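Local coordinates for protein acetyltransferase, GNAT family (Streptococcus pneumoniae, PDB 2I79) that binds acetyl coenzyme A and probably transfers its acetyl group to the amino group of an acceptor, possibly an amino acid such as glutamate, at residues Y3-R8 against N101-L106; S55-I60 against S118-R123; A71-I76 against D89-I94. One frame throughout, in Å; residues are numbered along the deposited sequence.

Contact 1. Residues Y3-R8 against N101-L106; sequences YELLIR and NGLGSL. With ACO (acetyl coenzyme *a), chain G.
L5 and L106 reach toward each other tip to tip, L5 CD2 meeting L106 CD2 at 3.8 Å, while the other methyl of L5, CD1, turns to L103 CD1. With its CG anti to the backbone N (chi1 -179°), L5 splays its two methyls between these helix leucines. I7, two residues along the same face of the edge strand, crosses L106 at a slant and sets CD1 3.9 Å from L106 CG; its touch on L103 CD1 is looser, at 4.5 Å. The contact thus lays strand 5-9 against the first turn of helix 103-117, the helix that in the GNAT fold receives the pyrophosphate of the cofactor. G102 is the N-cap, and backbone N-H groups on the side of this turn away from the leucines grip the phosphate oxygens: G102 N to ACO O1A, G104 N to ACO O5A at 2.8 Å, and S105 N to ACO O2A at 2.9 Å. S105 OG gives ACO O2A a second bond and is also hydrogen-bonded to K141 NZ. G104 is buried against the cofactor. L103 continues the apolar layer onto A64 of strand 60-66.

Contact 2. Residues S55-I60 against S118-R123; sequences SSDNQI and SGILRR
I120 CD1 presses against the carboxylate end of D57, 3.2 Å from D57 OD1 and 3.3 Å from D57 CG, the two side chains crossing at about a right angle. This is contact between a methyl and a carboxylate, and it lies at the outer rim of the pair of loops, where D57 is exposed to solvent. The other branch of I120 turns inward: CG2, anti to the backbone N, lies 3.9 Å from N58 CB. In contrast to that open rim, the packed part is buried: L121 closes over N58, its CD2 standing 3.6 Å from N58 O and near N58 CB, and its CD1 also close to that carbonyl. Behind it L121 is backed by W114 and A115 of helix 103-117 and by I76 of strand 69-77. The two segments are connecting loops of the GNAT fold, one leading from helix 43-55 into strand 60-66, the other from helix 103-117 into strand 123-129. S118 shapes the second loop through an ST turn and ST motif: with OG between its own N and carbonyl carbon (chi1 75°), it accepts nearly straight bonds from I120 N and L121 N, each 3.2 Å long, and OG is also hydrogen-bonded to A115 O. G119, between S118 and I120, has positive phi and takes the chain out of helix 103-117. On the D57 side, S118 CB rests 3.9 Å from D57 O. The amide of N58 is buried and turned to a third loop, where ND2 is hydrogen-bonded to R85 O and more weakly to D79 O. Farther along the second loop, R122 O and R123 NE meet R152 and E151 of the second subunit.

Contact 3. Residues A71-I76 against D89-I94; sequences AGIVNI and DLFIVI. With ACO (acetyl coenzyme *a), chain G.
With chi1 at 176°, F91 CG stands anti to the backbone N, and I73 holds CG1 between its own N and carbonyl carbon (chi1 68°); these two settings bring I73 CD1 to the edge of the F91 ring, 3.5 Å from F91 CD2. The pair lies on an antiparallel beta hairpin of strands 69-77 and 87-94, at the centre of the mixed GNAT sheet. Two hydrogen-bonded pairs, I73 with V93 and N75 with F91, stitch the strands, the shortest bond being N75 N to F91 O at 2.7 Å. On the face of I73 and F91, I73 CG1 also meets V93 CG1; I73 packs on L18 and F21, and V93 on F21 and V25, of helix 15-26, while F91 touches T32. On the opposite face V74 rests on A111, L90 and I92 on L108, and I94 on L107 of helix 103-117, while I76 packs on I60 and L121. Here V74 and I92 lie side by side, pointing the same way, with V74 CG2 tight against I92 CG1 at 3.5 Å; L90 CD1 touches both V74 CG2 and I76 CG1. G72 leaves room for I94, whose CD1 sits 3.5 Å from G72 CA. On the edge of strand 69-77 turned to strand 60-66, A71 and G72 both face A64, a classic beta bulge. The other edge of strand 87-94 offers its backbone to the cofactor: I94 N donates to ACO O9P at 2.8 Å, and I92 O accepts from ACO N4P, so the pantetheine runs along the strand much as an added strand would. At the reactive end I92 N donates to the acetyl oxygen, ACO O, at 2.9 Å, and F91 CD1 lies 3.9 Å from both ACO C and ACO CH3.

Contacts 1 and 3 share the cofactor, their centres 12 Å apart: the helix start in contact 1 holds the pyrophosphate, and strand 89-94 in contact 3 holds the pantetheine and acetyl group. They also touch directly, L103 CG lying 3.8 Å from I94 CD1 and L103 CD2 equally far from A71 CB, so one leucine side chain links edge strand, helix and central hairpin. Contact 2 meets the other end of the hairpin, where I60 O and I76 N are 2.7 Å apart, a probable hydrogen bond, and L121 CD1 packs on I76 CG2. Contacts 1 and 2 do not touch: their centres are about 22 Å apart, near the two ends of helix 103-117.

Contact 1. Residues Y3-R8 against N101-L106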
loop_
_atom_site.group_PDB
_atom_site.type_symbol
_atom_site.label_atom_id
_atom_site.label_comp_id
_atom_site.label_asym_id
_atom_site.label_seq_id
_atom_site.Cartn_x
_atom_site.Cartn_y
_atom_site.Cartn_z
ATOM N N TYR A 3 -21.645 24.260 19.843
ATOM C CA TYR A 3 -21.568 23.361 18.669
ATOM C C TYR A 3 -22.355 22.087 18.850
ATOM O O TYR A 3 -22.690 21.674 19.954
ATOM C CB TYR A 3 -20.121 22.966 18.345
ATOM C CG TYR A 3 -19.471 22.145 19.431
ATOM C CD1 TYR A 3 -19.519 20.751 19.415
ATOM C CD2 TYR A 3 -18.855 22.768 20.513
ATOM C CE1 TYR A 3 -18.937 20.004 20.432
ATOM C CE2 TYR A 3 -18.271 22.034 21.526
ATOM C CZ TYR A 3 -18.305 20.654 21.478
ATOM O OH TYR A 3 -17.720 19.941 22.487
ATOM N N GLU A 4 -22.559 21.426 17.730
ATOM C CA GLU A 4 -23.178 20.143 17.694
ATOM C C GLU A 4 -22.200 19.155 17.051
ATOM O O GLU A 4 -21.650 19.432 15.985
ATOM C CB GLU A 4 -24.444 20.294 16.878
ATOM C CG GLU A 4 -25.317 19.089 16.842
ATOM C CD GLU A 4 -26.671 19.425 16.221
ATOM O OE1 GLU A 4 -26.714 20.375 15.380
ATOM O OE2 GLU A 4 -27.675 18.755 16.599
ATOM N N LEU A 5 -21.976 18.018 17.707
ATOM C CA LEU A 5 -21.030 16.985 17.222
ATOM C C LEU A 5 -21.726 15.649 17.014
ATOM O O LEU A 5 -22.423 15.190 17.898
ATOM C CB LEU A 5 -19.877 16.787 18.217
ATOM C CG LEU A 5 -18.786 15.756 17.855
ATOM C CD1 LEU A 5 -18.102 16.096 16.509
ATOM C CD2 LEU A 5 -17.715 15.619 18.931
ATOM N N LEU A 6 -21.522 15.021 15.863
ATOM C CA LEU A 6 -21.853 13.590 15.697
ATOM C C LEU A 6 -20.636 12.831 15.148
ATOM O O LEU A 6 -20.023 13.254 14.176
ATOM C CB LEU A 6 -23.089 13.389 14.773
ATOM C CG LEU A 6 -23.431 11.944 14.339
ATOM C CD1 LEU A 6 -23.885 11.054 15.514
ATOM C CD2 LEU A 6 -24.503 11.966 13.281
ATOM N N ILE A 7 -20.275 11.727 15.791
ATOM C CA ILE A 7 -19.311 10.789 15.225
ATOM C C ILE A 7 -20.019 9.464 15.010
ATOM O O ILE A 7 -20.656 8.929 15.934
ATOM C CB ILE A 7 -18.080 10.603 16.096
ATOM C CG1 ILE A 7 -17.298 11.922 16.136
ATOM C CG2 ILE A 7 -17.214 9.466 15.535
ATOM C CD1 ILE A 7 -16.042 11.916 17.007
ATOM N N ARG A 8 -19.942 8.963 13.778
ATOM C CA ARG A 8 -20.527 7.660 13.423
ATOM C C ARG A 8 -19.950 7.096 12.126
ATOM O O ARG A 8 -19.376 7.827 11.310
ATOM C CB ARG A 8 -22.052 7.763 13.248
ATOM C CG ARG A 8 -22.504 8.669 12.117
ATOM C CD ARG A 8 -23.927 8.351 11.657
ATOM N NE ARG A 8 -24.447 9.351 10.720
ATOM C CZ ARG A 8 -24.136 9.419 9.429
ATOM N NH1 ARG A 8 -23.313 8.532 8.881
ATOM N NH2 ARG A 8 -24.668 10.364 8.669
ATOM N N ASN A 101 -8.556 21.438 18.101
ATOM C CA ASN A 101 -9.663 21.478 19.025
ATOM C C ASN A 101 -9.942 20.097 19.618
ATOM O O ASN A 101 -10.931 19.931 20.352
ATOM C CB ASN A 101 -10.905 22.016 18.310
ATOM C CG ASN A 101 -10.838 23.497 18.085
ATOM O OD1 ASN A 101 -10.845 24.273 19.039
ATOM N ND2 ASN A 101 -10.731 23.911 16.838
ATOM N N GLY A 102 -9.100 19.109 19.303
ATOM C CA GLY A 102 -9.296 17.745 19.804
ATOM C C GLY A 102 -10.038 16.797 18.857
ATOM O O GLY A 102 -10.223 15.642 19.167
ATOM N N LEU A 103 -10.454 17.256 17.687
ATOM C CA LEU A 103 -11.296 16.402 16.829
ATOM C C LEU A 103 -10.521 15.208 16.251
ATOM O O LEU A 103 -11.000 14.061 16.284
ATOM C CB LEU A 103 -11.966 17.218 15.713
ATOM C CG LEU A 103 -12.942 16.406 14.851
ATOM C CD1 LEU A 103 -14.043 15.690 15.681
ATOM C CD2 LEU A 103 -13.528 17.325 13.781
ATOM N N GLY A 104 -9.317 15.482 15.749
ATOM C CA GLY A 104 -8.392 14.442 15.298
ATOM C C GLY A 104 -8.190 13.330 16.321
ATOM O O GLY A 104 -8.217 12.165 15.964
ATOM N N SER A 105 -7.983 13.686 17.590
ATOM C CA SER A 105 -7.818 12.706 18.672
ATOM C C SER A 105 -9.044 11.864 18.928
ATOM O O SER A 105 -8.936 10.678 19.135
ATOM C CB SER A 105 -7.469 13.391 20.000
ATOM O OG SER A 105 -6.146 13.825 19.973
ATOM N N LEU A 106 -10.200 12.501 18.992
ATOM C CA LEU A 106 -11.457 11.789 19.197
ATOM C C LEU A 106 -11.695 10.705 18.121
ATOM O O LEU A 106 -12.080 9.566 18.423
ATOM C CB LEU A 106 -12.585 12.801 19.157
ATOM C CG LEU A 106 -13.760 12.710 20.125
ATOM C CD1 LEU A 106 -13.350 12.243 21.540
ATOM C CD2 LEU A 106 -14.424 14.127 20.138
HETATM N N1A ACO G . 3.883 20.461 15.982
HETATM C C2A ACO G . 3.552 19.642 17.002
HETATM N N3A ACO G . 2.292 19.532 17.468
HETATM C C4A ACO G . 1.286 20.242 16.922
HETATM C C5A ACO G . 1.557 21.139 15.801
HETATM C C6A ACO G . 2.952 21.207 15.341
HETATM N N6A ACO G . 3.281 22.017 14.312
HETATM N N7A ACO G . 0.398 21.711 15.469
HETATM C C8A ACO G . -0.545 21.202 16.318
HETATM N N9A ACO G . -0.005 20.329 17.185
HETATM C C1B ACO G . -0.611 19.509 18.272
HETATM C C2B ACO G . -1.694 20.115 19.151
HETATM O O2B ACO G . -1.145 20.836 20.257
HETATM C C3B ACO G . -2.395 18.868 19.623
HETATM O O3B ACO G . -1.671 18.138 20.597
HETATM P P3B ACO G . -2.068 18.072 22.146
HETATM O O7A ACO G . -1.632 19.490 22.479
HETATM O O8A ACO G . -1.251 16.966 22.768
HETATM O O9A ACO G . -3.546 17.775 22.208
HETATM C C4B ACO G . -2.344 17.964 18.400
HETATM O O4B ACO G . -1.170 18.336 17.686
HETATM C C5B ACO G . -3.606 18.124 17.562
HETATM O O5B ACO G . -4.565 17.227 18.134
HETATM P P1A ACO G . -6.102 17.354 17.680
HETATM O O1A ACO G . -6.551 18.789 17.761
HETATM O O2A ACO G . -6.831 16.248 18.415
HETATM O O3A ACO G . -5.940 17.060 16.096
HETATM P P2A ACO G . -6.546 17.903 14.830
HETATM O O4A ACO G . -5.840 19.228 14.525
HETATM O O5A ACO G . -8.042 17.867 15.033
HETATM O O6A ACO G . -6.101 16.821 13.692
HETATM C CBP ACO G . -4.551 16.422 11.841
HETATM C CCP ACO G . -4.735 16.660 13.328
HETATM C CDP ACO G . -3.063 16.142 11.589
HETATM C CEP ACO G . -5.437 15.234 11.436
HETATM C CAP ACO G . -4.976 17.676 11.068
HETATM O OAP ACO G . -4.093 18.790 11.340
HETATM C C9P ACO G . -5.042 17.408 9.573
HETATM O O9P ACO G . -6.043 16.914 9.091
HETATM N N8P ACO G . -3.993 17.756 8.838
HETATM C C7P ACO G . -3.905 17.615 7.379
HETATM C C6P ACO G . -4.002 16.172 6.884
HETATM C C5P ACO G . -2.980 15.297 7.554
HETATM O O5P ACO G . -1.814 15.635 7.551
HETATM N N4P ACO G . -3.420 14.185 8.130
HETATM C C3P ACO G . -2.554 13.232 8.806
HETATM C C2P ACO G . -1.695 12.411 7.854
HETATM S S1P ACO G . -2.740 11.396 6.847
HETATM C C ACO G . -2.881 9.888 7.437
HETATM O O ACO G . -3.465 9.867 8.496
HETATM C CH3 ACO G . -2.304 8.718 6.662
#

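Contact 2. Residues S55-I60 against S118-R123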
loop_
_atom_site.group_PDB
_atom_site.type_symbol
_atom_site.label_atom_id
_atom_site.label_comp_id
_atom_site.label_asym_id
_atom_site.label_seq_id
_atom_site.Cartn_x
_atom_site.Cartn_y
_atom_site.Cartn_z
ATOM N N SER A 55 -19.611 -3.189 4.831
ATOM C CA SER A 55 -19.816 -4.623 4.649
ATOM C C SER A 55 -18.575 -5.474 4.901
ATOM O O SER A 55 -18.645 -6.694 4.777
ATOM C CB SER A 55 -20.279 -4.900 3.228
ATOM O OG SER A 55 -19.489 -5.935 2.655
ATOM N N SER A 56 -17.445 -4.836 5.206
ATOM C CA SER A 56 -16.158 -5.506 5.421
ATOM C C SER A 56 -15.895 -5.523 6.917
ATOM O O SER A 56 -16.155 -4.535 7.611
ATOM C CB SER A 56 -15.049 -4.720 4.694
ATOM O OG SER A 56 -13.751 -5.150 5.051
ATOM N N ASP A 57 -15.368 -6.623 7.431
ATOM C CA ASP A 57 -15.199 -6.733 8.873
ATOM C C ASP A 57 -13.842 -6.224 9.387
ATOM O O ASP A 57 -13.644 -6.144 10.579
ATOM C CB ASP A 57 -15.490 -8.163 9.367
ATOM C CG ASP A 57 -14.814 -9.231 8.528
ATOM O OD1 ASP A 57 -13.716 -8.963 7.960
ATOM O OD2 ASP A 57 -15.393 -10.355 8.433
ATOM N N ASN A 58 -12.915 -5.904 8.490
ATOM C CA ASN A 58 -11.600 -5.407 8.892
ATOM C C ASN A 58 -11.307 -4.009 8.317
ATOM O O ASN A 58 -10.183 -3.518 8.366
ATOM C CB ASN A 58 -10.491 -6.437 8.570
ATOM C CG ASN A 58 -10.158 -6.556 7.068
ATOM O OD1 ASN A 58 -10.912 -6.150 6.191
ATOM N ND2 ASN A 58 -9.026 -7.158 6.787
ATOM N N GLN A 59 -12.345 -3.362 7.797
ATOM C CA GLN A 59 -12.226 -2.020 7.317
ATOM C C GLN A 59 -13.346 -1.146 7.893
ATOM O O GLN A 59 -14.384 -1.665 8.321
ATOM C CB GLN A 59 -12.257 -2.007 5.796
ATOM C CG GLN A 59 -11.147 -2.817 5.125
ATOM C CD GLN A 59 -11.245 -2.787 3.622
ATOM O OE1 GLN A 59 -12.087 -3.477 3.023
ATOM N NE2 GLN A 59 -10.402 -1.997 2.993
ATOM N N ILE A 60 -13.124 0.174 7.910
ATOM C CA ILE A 60 -14.128 1.132 8.371
ATOM C C ILE A 60 -13.835 2.565 7.944
ATOM O O ILE A 60 -12.678 2.976 7.855
ATOM C CB ILE A 60 -14.289 1.086 9.913
ATOM C CG1 ILE A 60 -15.598 1.774 10.340
ATOM C CG2 ILE A 60 -13.116 1.718 10.603
ATOM C CD1 ILE A 60 -16.193 1.216 11.644
ATOM N N SER A 118 -12.803 -5.423 16.642
ATOM C CA SER A 118 -13.075 -6.182 15.416
ATOM C C SER A 118 -12.688 -7.661 15.494
ATOM O O SER A 118 -13.270 -8.496 14.785
ATOM C CB SER A 118 -12.367 -5.546 14.217
ATOM O OG SER A 118 -10.976 -5.814 14.248
ATOM N N GLY A 119 -11.691 -7.980 16.314
ATOM C CA GLY A 119 -11.214 -9.354 16.440
ATOM C C GLY A 119 -10.348 -9.824 15.283
ATOM O O GLY A 119 -9.926 -10.977 15.258
ATOM N N ILE A 120 -10.064 -8.930 14.336
ATOM C CA ILE A 120 -9.310 -9.273 13.122
ATOM C C ILE A 120 -8.042 -8.418 13.049
ATOM O O ILE A 120 -6.952 -8.930 12.810
ATOM C CB ILE A 120 -10.158 -9.063 11.852
ATOM C CG1 ILE A 120 -11.520 -9.770 11.996
ATOM C CG2 ILE A 120 -9.412 -9.580 10.584
ATOM C CD1 ILE A 120 -12.605 -9.324 10.992
ATOM N N LEU A 121 -8.186 -7.107 13.254
ATOM C CA LEU A 121 -7.033 -6.232 13.151
ATOM C C LEU A 121 -6.196 -6.429 14.392
ATOM O O LEU A 121 -6.726 -6.438 15.523
ATOM C CB LEU A 121 -7.445 -4.771 12.956
ATOM C CG LEU A 121 -8.215 -4.469 11.661
ATOM C CD1 LEU A 121 -8.732 -3.065 11.685
ATOM C CD2 LEU A 121 -7.392 -4.739 10.359
ATOM N N ARG A 122 -4.898 -6.660 14.158
ATOM C CA ARG A 122 -3.880 -6.733 15.198
ATOM C C ARG A 122 -2.736 -5.718 14.985
ATOM O O ARG A 122 -1.739 -5.722 15.701
ATOM C CB ARG A 122 -3.305 -8.147 15.239
ATOM C CG ARG A 122 -4.347 -9.254 15.446
ATOM C CD ARG A 122 -5.152 -9.121 16.750
ATOM N NE ARG A 122 -4.281 -9.092 17.926
ATOM C CZ ARG A 122 -3.644 -10.156 18.415
ATOM N NH1 ARG A 122 -3.798 -11.355 17.865
ATOM N NH2 ARG A 122 -2.850 -10.028 19.467
ATOM N N ARG A 123 -2.872 -4.858 13.994
ATOM C CA ARG A 123 -1.881 -3.826 13.706
ATOM C C ARG A 123 -2.537 -2.680 12.920
ATOM O O ARG A 123 -3.360 -2.924 12.009
ATOM C CB ARG A 123 -0.682 -4.406 12.932
ATOM C CG ARG A 123 0.169 -3.327 12.231
ATOM C CD ARG A 123 1.323 -3.856 11.378
ATOM N NE ARG A 123 2.462 -3.592 12.147
ATOM C CZ ARG A 123 3.292 -2.551 12.053
ATOM N NH1 ARG A 123 3.279 -1.668 11.079
ATOM N NH2 ARG A 123 4.236 -2.492 12.947
#

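Contact 3. Residues A71-I76 against D89-I94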
loop_
_atom_site.group_PDB
_atom_site.type_symbol
_atom_site.label_atom_id
_atom_site.label_comp_id
_atom_site.label_asym_id
_atom_site.label_seq_id
_atom_site.Cartn_x
_atom_site.Cartn_y
_atom_site.Cartn_z
ATOM N N ALA A 71 -16.757 17.350 9.212
ATOM C CA ALA A 71 -15.592 18.103 9.621
ATOM C C ALA A 71 -14.285 17.274 9.605
ATOM O O ALA A 71 -13.192 17.849 9.590
ATOM C CB ALA A 71 -15.826 18.689 11.018
ATOM N N GLY A 72 -14.420 15.941 9.612
ATOM C CA GLY A 72 -13.283 15.043 9.653
ATOM C C GLY A 72 -13.632 13.608 9.286
ATOM O O GLY A 72 -14.790 13.211 9.342
ATOM N N ILE A 73 -12.638 12.847 8.855
ATOM C CA ILE A 73 -12.811 11.421 8.583
ATOM C C ILE A 73 -11.617 10.625 9.061
ATOM O O ILE A 73 -10.492 11.119 9.060
ATOM C CB ILE A 73 -13.055 11.122 7.081
ATOM C CG1 ILE A 73 -11.820 11.414 6.227
ATOM C CG2 ILE A 73 -14.270 11.901 6.581
ATOM C CD1 ILE A 73 -11.058 10.121 5.816
ATOM N N VAL A 74 -11.880 9.414 9.528
ATOM C CA VAL A 74 -10.828 8.435 9.758
ATOM C C VAL A 74 -11.197 7.192 8.937
ATOM O O VAL A 74 -12.346 6.742 8.910
ATOM C CB VAL A 74 -10.540 8.144 11.279
ATOM C CG1 VAL A 74 -11.780 7.764 12.043
ATOM C CG2 VAL A 74 -9.449 7.037 11.433
ATOM N N ASN A 75 -10.202 6.668 8.235
ATOM C CA ASN A 75 -10.380 5.558 7.336
ATOM C C ASN A 75 -9.431 4.440 7.742
ATOM O O ASN A 75 -8.222 4.670 7.930
ATOM C CB ASN A 75 -10.046 6.053 5.950
ATOM C CG ASN A 75 -10.874 5.432 4.903
ATOM O OD1 ASN A 75 -10.385 4.615 4.120
ATOM N ND2 ASN A 75 -12.152 5.786 4.874
ATOM N N ILE A 76 -9.967 3.246 7.948
ATOM C CA ILE A 76 -9.121 2.060 7.988
ATOM C C ILE A 76 -9.382 1.203 6.758
ATOM O O ILE A 76 -10.515 0.840 6.454
ATOM C CB ILE A 76 -9.308 1.217 9.229
ATOM C CG1 ILE A 76 -9.020 2.046 10.484
ATOM C CG2 ILE A 76 -8.398 0.001 9.137
ATOM C CD1 ILE A 76 -9.381 1.328 11.760
ATOM N N ASP A 89 -4.499 -0.029 7.391
ATOM C CA ASP A 89 -3.813 1.194 6.982
ATOM C C ASP A 89 -4.710 2.349 7.343
ATOM O O ASP A 89 -5.875 2.402 6.891
ATOM C CB ASP A 89 -3.574 1.158 5.473
ATOM C CG ASP A 89 -2.630 0.024 5.073
ATOM O OD1 ASP A 89 -1.465 0.074 5.506
ATOM O OD2 ASP A 89 -3.055 -0.927 4.359
ATOM N N LEU A 90 -4.182 3.256 8.158
ATOM C CA LEU A 90 -4.962 4.353 8.710
ATOM C C LEU A 90 -4.773 5.638 7.875
ATOM O O LEU A 90 -3.670 5.932 7.388
ATOM C CB LEU A 90 -4.590 4.553 10.202
ATOM C CG LEU A 90 -5.485 5.251 11.245
ATOM C CD1 LEU A 90 -6.812 4.594 11.523
ATOM C CD2 LEU A 90 -4.720 5.308 12.575
ATOM N N PHE A 91 -5.880 6.380 7.707
ATOM C CA PHE A 91 -5.899 7.716 7.096
ATOM C C PHE A 91 -6.862 8.611 7.889
ATOM O O PHE A 91 -8.017 8.219 8.087
ATOM C CB PHE A 91 -6.378 7.617 5.646
ATOM C CG PHE A 91 -6.531 8.940 4.960
ATOM C CD1 PHE A 91 -5.413 9.657 4.542
ATOM C CD2 PHE A 91 -7.783 9.482 4.741
ATOM C CE1 PHE A 91 -5.550 10.891 3.894
ATOM C CE2 PHE A 91 -7.929 10.714 4.098
ATOM C CZ PHE A 91 -6.810 11.417 3.673
ATOM N N ILE A 92 -6.398 9.791 8.323
ATOM C CA ILE A 92 -7.254 10.809 8.977
ATOM C C ILE A 92 -7.046 12.193 8.361
ATOM O O ILE A 92 -5.920 12.618 8.102
ATOM C CB ILE A 92 -6.976 10.920 10.513
ATOM C CG1 ILE A 92 -7.051 9.539 11.182
ATOM C CG2 ILE A 92 -7.979 11.894 11.240
ATOM C CD1 ILE A 92 -6.794 9.567 12.706
ATOM N N VAL A 93 -8.130 12.926 8.142
ATOM C CA VAL A 93 -7.998 14.318 7.751
ATOM C C VAL A 93 -9.135 15.110 8.366
ATOM O O VAL A 93 -10.263 14.621 8.435
ATOM C CB VAL A 93 -7.932 14.499 6.219
ATOM C CG1 VAL A 93 -9.151 13.869 5.542
ATOM C CG2 VAL A 93 -7.808 15.967 5.870
ATOM N N ILE A 94 -8.783 16.308 8.863
ATOM C CA ILE A 94 -9.714 17.255 9.497
ATOM C C ILE A 94 -9.668 18.542 8.666
ATOM O O ILE A 94 -8.606 18.908 8.141
ATOM C CB ILE A 94 -9.333 17.545 10.975
ATOM C CG1 ILE A 94 -9.316 16.243 11.808
ATOM C CG2 ILE A 94 -10.301 18.536 11.630
ATOM C CD1 ILE A 94 -10.684 15.556 11.967
HETATM N N1A ACO G . 3.883 20.461 15.982
HETATM C C2A ACO G . 3.552 19.642 17.002
HETATM N N3A ACO G . 2.292 19.532 17.468
HETATM C C4A ACO G . 1.286 20.242 16.922
HETATM C C5A ACO G . 1.557 21.139 15.801
HETATM C C6A ACO G . 2.952 21.207 15.341
HETATM N N6A ACO G . 3.281 22.017 14.312
HETATM N N7A ACO G . 0.398 21.711 15.469
HETATM C C8A ACO G . -0.545 21.202 16.318
HETATM N N9A ACO G . -0.005 20.329 17.185
HETATM C C1B ACO G . -0.611 19.509 18.272
HETATM C C2B ACO G . -1.694 20.115 19.151
HETATM O O2B ACO G . -1.145 20.836 20.257
HETATM C C3B ACO G . -2.395 18.868 19.623
HETATM O O3B ACO G . -1.671 18.138 20.597
HETATM P P3B ACO G . -2.068 18.072 22.146
HETATM O O7A ACO G . -1.632 19.490 22.479
HETATM O O8A ACO G . -1.251 16.966 22.768
HETATM O O9A ACO G . -3.546 17.775 22.208
HETATM C C4B ACO G . -2.344 17.964 18.400
HETATM O O4B ACO G . -1.170 18.336 17.686
HETATM C C5B ACO G . -3.606 18.124 17.562
HETATM O O5B ACO G . -4.565 17.227 18.134
HETATM P P1A ACO G . -6.102 17.354 17.680
HETATM O O1A ACO G . -6.551 18.789 17.761
HETATM O O2A ACO G . -6.831 16.248 18.415
HETATM O O3A ACO G . -5.940 17.060 16.096
HETATM P P2A ACO G . -6.546 17.903 14.830
HETATM O O4A ACO G . -5.840 19.228 14.525
HETATM O O5A ACO G . -8.042 17.867 15.033
HETATM O O6A ACO G . -6.101 16.821 13.692
HETATM C CBP ACO G . -4.551 16.422 11.841
HETATM C CCP ACO G . -4.735 16.660 13.328
HETATM C CDP ACO G . -3.063 16.142 11.589
HETATM C CEP ACO G . -5.437 15.234 11.436
HETATM C CAP ACO G . -4.976 17.676 11.068
HETATM O OAP ACO G . -4.093 18.790 11.340
HETATM C C9P ACO G . -5.042 17.408 9.573
HETATM O O9P ACO G . -6.043 16.914 9.091
HETATM N N8P ACO G . -3.993 17.756 8.838
HETATM C C7P ACO G . -3.905 17.615 7.379
HETATM C C6P ACO G . -4.002 16.172 6.884
HETATM C C5P ACO G . -2.980 15.297 7.554
HETATM O O5P ACO G . -1.814 15.635 7.551
HETATM N N4P ACO G . -3.420 14.185 8.130
HETATM C C3P ACO G . -2.554 13.232 8.806
HETATM C C2P ACO G . -1.695 12.411 7.854
HETATM S S1P ACO G . -2.740 11.396 6.847
HETATM C C ACO G . -2.881 9.888 7.437
HETATM O O ACO G . -3.465 9.867 8.496
HETATM C CH3 ACO G . -2.304 8.718 6.662
#